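Local coordinates for protein peptidase M3B, oligoendopeptidase F (Enterococcus faecium, PDB 2QR4) that probably hydrolyses peptide bonds in oligopeptides, as a zinc-dependent endopeptidase of the M3B oligoendopeptidase F family, at residues F394-I406 with T507-L520. Residues are numbered along the deposited sequence; the frame is centred on the assembly and turned at random.
Sequences FLAEIASTTNENI and TGFSAASALAKKIL
With chi1 at -57°, Thr402 sets OG1 beside its backbone N, where it bonds within its own helix and touches Ala512, while CG2, anti to that N, packs against the backbone of Ala516; Thr401 has the same branch order and lays CB and CG2 over the methyl of Ala512. Ala512 CB lies 3.6 Å from Thr401 CB and is a knob in a hole formed by Ile398, Thr401, Thr402 and Asn405. In return Ile398 sits among Gly508, Ala511, Ala512 and Leu515, its CG2 3.8 Å from Leu515 CD1 where the two side chains cross at about a right angle. Thr402 fills the next hole, between Ala512, Leu515, Ala516 and Ile519. Thr401 OG1 donates to Glu397 O at 2.9 Å, and Thr402 OG1 to Ile398 O, which also accepts Thr402 N from the opposite face of the carbonyl plane. No direct hydrogen bond crosses between the helices. The rows Ile398-Thr402-Ile406 and Gly508-Ala512-Ala516 mesh as i, i+4 ridges-into-grooves, crossing at -50°; the small residues of the second row line the crossing, consistent with the axis separation of 8.3 Å. Helix 361-379, bearing His369 and His373 of an HExxH motif, lies against Ser400 and Glu404; as in other gluzincins, helix 394-414 probably supplies the third zinc ligand, Glu397. One water joins the two segments, accepting from Asn405 ND2 at 2.9 Å and donating to Phe509 O; it also rests 3.1 Å above the plane of the Phe509 ring, over its centre. Asn405 CB meanwhile meets Ala516 CB at 3.5 Å. At one end Phe394 brings CE1 against Gly508 CA, 3.4 Å away, with Thr507 OG1 at the ring edge; at the other, Ile406 touches Ala516, Ile519 and Leu520.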
# COMPACT_ATOMS: atom_id res chain seq x y z
N PHE A 394 -24.79 9.92 -10.24
CA PHE A 394 -25.92 9.00 -10.06
C PHE A 394 -27.25 9.70 -10.36
O PHE A 394 -28.19 9.09 -10.89
CB PHE A 394 -25.86 8.43 -8.62
CG PHE A 394 -27.21 8.24 -7.96
CD1 PHE A 394 -27.65 6.97 -7.61
CD2 PHE A 394 -28.02 9.33 -7.64
CE1 PHE A 394 -28.88 6.78 -6.98
CE2 PHE A 394 -29.26 9.15 -7.02
CZ PHE A 394 -29.69 7.88 -6.69
N LEU A 395 -27.31 10.98 -10.04
CA LEU A 395 -28.51 11.78 -10.25
C LEU A 395 -28.71 12.05 -11.73
O LEU A 395 -29.84 12.13 -12.21
CB LEU A 395 -28.38 13.09 -9.46
CG LEU A 395 -29.58 13.61 -8.67
CD1 LEU A 395 -30.59 12.51 -8.35
CD2 LEU A 395 -29.07 14.27 -7.40
N ALA A 396 -27.60 12.18 -12.46
CA ALA A 396 -27.65 12.41 -13.91
C ALA A 396 -27.90 11.10 -14.67
O ALA A 396 -28.46 11.11 -15.77
CB ALA A 396 -26.37 13.07 -14.39
N GLU A 397 -27.48 9.99 -14.07
CA GLU A 397 -27.66 8.67 -14.66
C GLU A 397 -29.13 8.28 -14.69
O GLU A 397 -29.57 7.52 -15.55
CB GLU A 397 -26.87 7.63 -13.87
CG GLU A 397 -26.51 6.40 -14.66
CD GLU A 397 -25.61 6.72 -15.85
OE1 GLU A 397 -25.10 7.85 -15.92
OE2 GLU A 397 -25.42 5.83 -16.70
N ILE A 398 -29.89 8.80 -13.73
CA ILE A 398 -31.32 8.54 -13.65
C ILE A 398 -32.06 9.09 -14.85
O ILE A 398 -32.96 8.45 -15.38
CB ILE A 398 -31.92 9.15 -12.37
CG1 ILE A 398 -31.62 8.26 -11.17
CG2 ILE A 398 -33.42 9.31 -12.50
CD1 ILE A 398 -31.76 8.96 -9.85
N ALA A 399 -31.67 10.29 -15.30
CA ALA A 399 -32.36 10.94 -16.42
C ALA A 399 -32.14 10.17 -17.71
O ALA A 399 -32.92 10.28 -18.65
CB ALA A 399 -31.90 12.38 -16.57
N SER A 400 -31.06 9.40 -17.74
CA SER A 400 -30.70 8.59 -18.88
C SER A 400 -31.44 7.26 -18.86
O SER A 400 -32.07 6.87 -19.84
CB SER A 400 -29.19 8.33 -18.87
OG SER A 400 -28.50 9.49 -19.31
N THR A 401 -31.35 6.57 -17.73
CA THR A 401 -31.99 5.27 -17.56
C THR A 401 -33.51 5.40 -17.67
O THR A 401 -34.17 4.53 -18.22
CB THR A 401 -31.61 4.66 -16.20
OG1 THR A 401 -30.19 4.76 -16.04
CG2 THR A 401 -32.02 3.19 -16.09
N THR A 402 -34.06 6.50 -17.16
CA THR A 402 -35.50 6.71 -17.20
C THR A 402 -35.93 6.73 -18.65
O THR A 402 -36.94 6.11 -19.02
CB THR A 402 -35.91 8.03 -16.52
OG1 THR A 402 -35.43 8.04 -15.17
CG2 THR A 402 -37.42 8.19 -16.49
N ASN A 403 -35.17 7.44 -19.48
CA ASN A 403 -35.45 7.53 -20.91
C ASN A 403 -35.42 6.15 -21.60
O ASN A 403 -36.30 5.82 -22.37
CB ASN A 403 -34.48 8.50 -21.58
CG ASN A 403 -34.90 9.96 -21.40
OD1 ASN A 403 -35.90 10.26 -20.75
ND2 ASN A 403 -34.14 10.87 -22.00
N GLU A 404 -34.40 5.36 -21.29
CA GLU A 404 -34.30 3.99 -21.80
C GLU A 404 -35.52 3.17 -21.38
O GLU A 404 -36.09 2.41 -22.19
CB GLU A 404 -33.02 3.33 -21.28
CG GLU A 404 -31.80 3.49 -22.19
CD GLU A 404 -30.65 2.55 -21.79
OE1 GLU A 404 -30.38 2.41 -20.58
OE2 GLU A 404 -30.01 1.96 -22.70
N ASN A 405 -35.91 3.32 -20.12
CA ASN A 405 -37.12 2.67 -19.61
C ASN A 405 -38.34 3.02 -20.44
O ASN A 405 -39.16 2.16 -20.75
CB ASN A 405 -37.35 3.02 -18.14
CG ASN A 405 -36.42 2.25 -17.21
OD1 ASN A 405 -35.91 1.20 -17.58
ND2 ASN A 405 -36.19 2.78 -16.01
N ILE A 406 -38.44 4.30 -20.81
CA ILE A 406 -39.58 4.78 -21.55
C ILE A 406 -39.56 4.26 -22.99
O ILE A 406 -40.60 3.93 -23.55
CB ILE A 406 -39.67 6.31 -21.49
CG1 ILE A 406 -40.04 6.75 -20.07
CG2 ILE A 406 -40.71 6.84 -22.47
CD1 ILE A 406 -40.04 8.26 -19.88
N THR A 507 -29.52 1.46 -6.72
CA THR A 507 -30.59 2.30 -6.17
C THR A 507 -31.06 3.25 -7.24
O THR A 507 -32.26 3.52 -7.38
CB THR A 507 -30.14 3.10 -4.92
OG1 THR A 507 -29.02 3.93 -5.25
CG2 THR A 507 -29.72 2.16 -3.81
N GLY A 508 -30.09 3.73 -8.03
CA GLY A 508 -30.37 4.65 -9.13
C GLY A 508 -31.20 4.00 -10.21
O GLY A 508 -32.16 4.60 -10.70
N PHE A 509 -30.84 2.78 -10.58
CA PHE A 509 -31.57 2.02 -11.59
C PHE A 509 -33.02 1.80 -11.14
O PHE A 509 -33.96 1.99 -11.91
CB PHE A 509 -30.89 0.67 -11.81
CG PHE A 509 -31.60 -0.21 -12.81
CD1 PHE A 509 -31.14 -0.32 -14.11
CD2 PHE A 509 -32.72 -0.94 -12.43
CE1 PHE A 509 -31.78 -1.14 -15.03
CE2 PHE A 509 -33.37 -1.76 -13.35
CZ PHE A 509 -32.89 -1.86 -14.64
N SER A 510 -33.18 1.39 -9.89
CA SER A 510 -34.50 1.20 -9.31
C SER A 510 -35.28 2.51 -9.29
O SER A 510 -36.46 2.52 -9.62
CB SER A 510 -34.39 0.61 -7.90
OG SER A 510 -33.90 -0.72 -7.98
N ALA A 511 -34.61 3.60 -8.93
CA ALA A 511 -35.28 4.90 -8.93
C ALA A 511 -35.72 5.23 -10.35
O ALA A 511 -36.88 5.61 -10.58
CB ALA A 511 -34.38 5.99 -8.38
N ALA A 512 -34.82 5.06 -11.31
CA ALA A 512 -35.20 5.34 -12.67
C ALA A 512 -36.46 4.53 -13.02
O ALA A 512 -37.42 5.06 -13.58
CB ALA A 512 -34.08 5.04 -13.62
N SER A 513 -36.47 3.25 -12.65
CA SER A 513 -37.63 2.39 -12.92
C SER A 513 -38.94 2.92 -12.31
O SER A 513 -39.97 2.89 -12.97
CB SER A 513 -37.38 0.96 -12.47
OG SER A 513 -38.55 0.18 -12.67
N ALA A 514 -38.87 3.39 -11.07
CA ALA A 514 -40.04 3.98 -10.39
C ALA A 514 -40.51 5.27 -11.05
O ALA A 514 -41.70 5.58 -11.08
CB ALA A 514 -39.71 4.25 -8.92
N LEU A 515 -39.56 6.05 -11.56
CA LEU A 515 -39.88 7.30 -12.22
C LEU A 515 -40.51 7.11 -13.61
O LEU A 515 -41.41 7.84 -13.98
CB LEU A 515 -38.64 8.19 -12.31
CG LEU A 515 -38.26 8.87 -11.00
CD1 LEU A 515 -36.96 9.63 -11.15
CD2 LEU A 515 -39.40 9.83 -10.54
N ALA A 516 -40.05 6.12 -14.37
CA ALA A 516 -40.63 5.85 -15.68
C ALA A 516 -42.05 5.31 -15.54
O ALA A 516 -42.94 5.62 -16.35
CB ALA A 516 -39.78 4.88 -16.48
N LYS A 517 -42.26 4.50 -14.50
CA LYS A 517 -43.56 3.88 -14.25
C LYS A 517 -44.60 4.91 -13.81
O LYS A 517 -45.77 4.79 -14.15
CB LYS A 517 -43.43 2.74 -13.24
CG LYS A 517 -44.60 1.74 -13.25
CD LYS A 517 -45.65 2.10 -12.20
CE LYS A 517 -45.08 2.01 -10.79
NZ LYS A 517 -46.14 1.93 -9.75
N LYS A 518 -44.17 5.93 -13.08
CA LYS A 518 -45.08 7.02 -12.72
C LYS A 518 -45.43 7.87 -13.93
O LYS A 518 -46.56 8.38 -14.03
CB LYS A 518 -44.48 7.92 -11.63
CG LYS A 518 -44.53 7.32 -10.24
CD LYS A 518 -43.95 8.25 -9.19
CE LYS A 518 -43.93 7.56 -7.83
NZ LYS A 518 -43.28 6.21 -7.89
N ILE A 519 -44.47 8.05 -14.83
CA ILE A 519 -44.72 8.86 -16.01
C ILE A 519 -45.61 8.08 -16.97
O ILE A 519 -46.65 8.58 -17.42
CB ILE A 519 -43.43 9.30 -16.72
CG1 ILE A 519 -42.61 10.21 -15.82
CG2 ILE A 519 -43.77 10.03 -18.02
CD1 ILE A 519 -41.15 10.26 -16.19
N LEU A 520 -45.23 6.83 -17.27
CA LEU A 520 -45.96 6.06 -18.27
C LEU A 520 -47.42 5.79 -17.91
O LEU A 520 -48.19 5.31 -18.74
CB LEU A 520 -45.25 4.74 -18.58
CG LEU A 520 -43.94 4.90 -19.34
CD1 LEU A 520 -43.06 3.70 -19.13
CD2 LEU A 520 -44.19 5.13 -20.81
O HOH W 1 -34.63 0.97 -14.44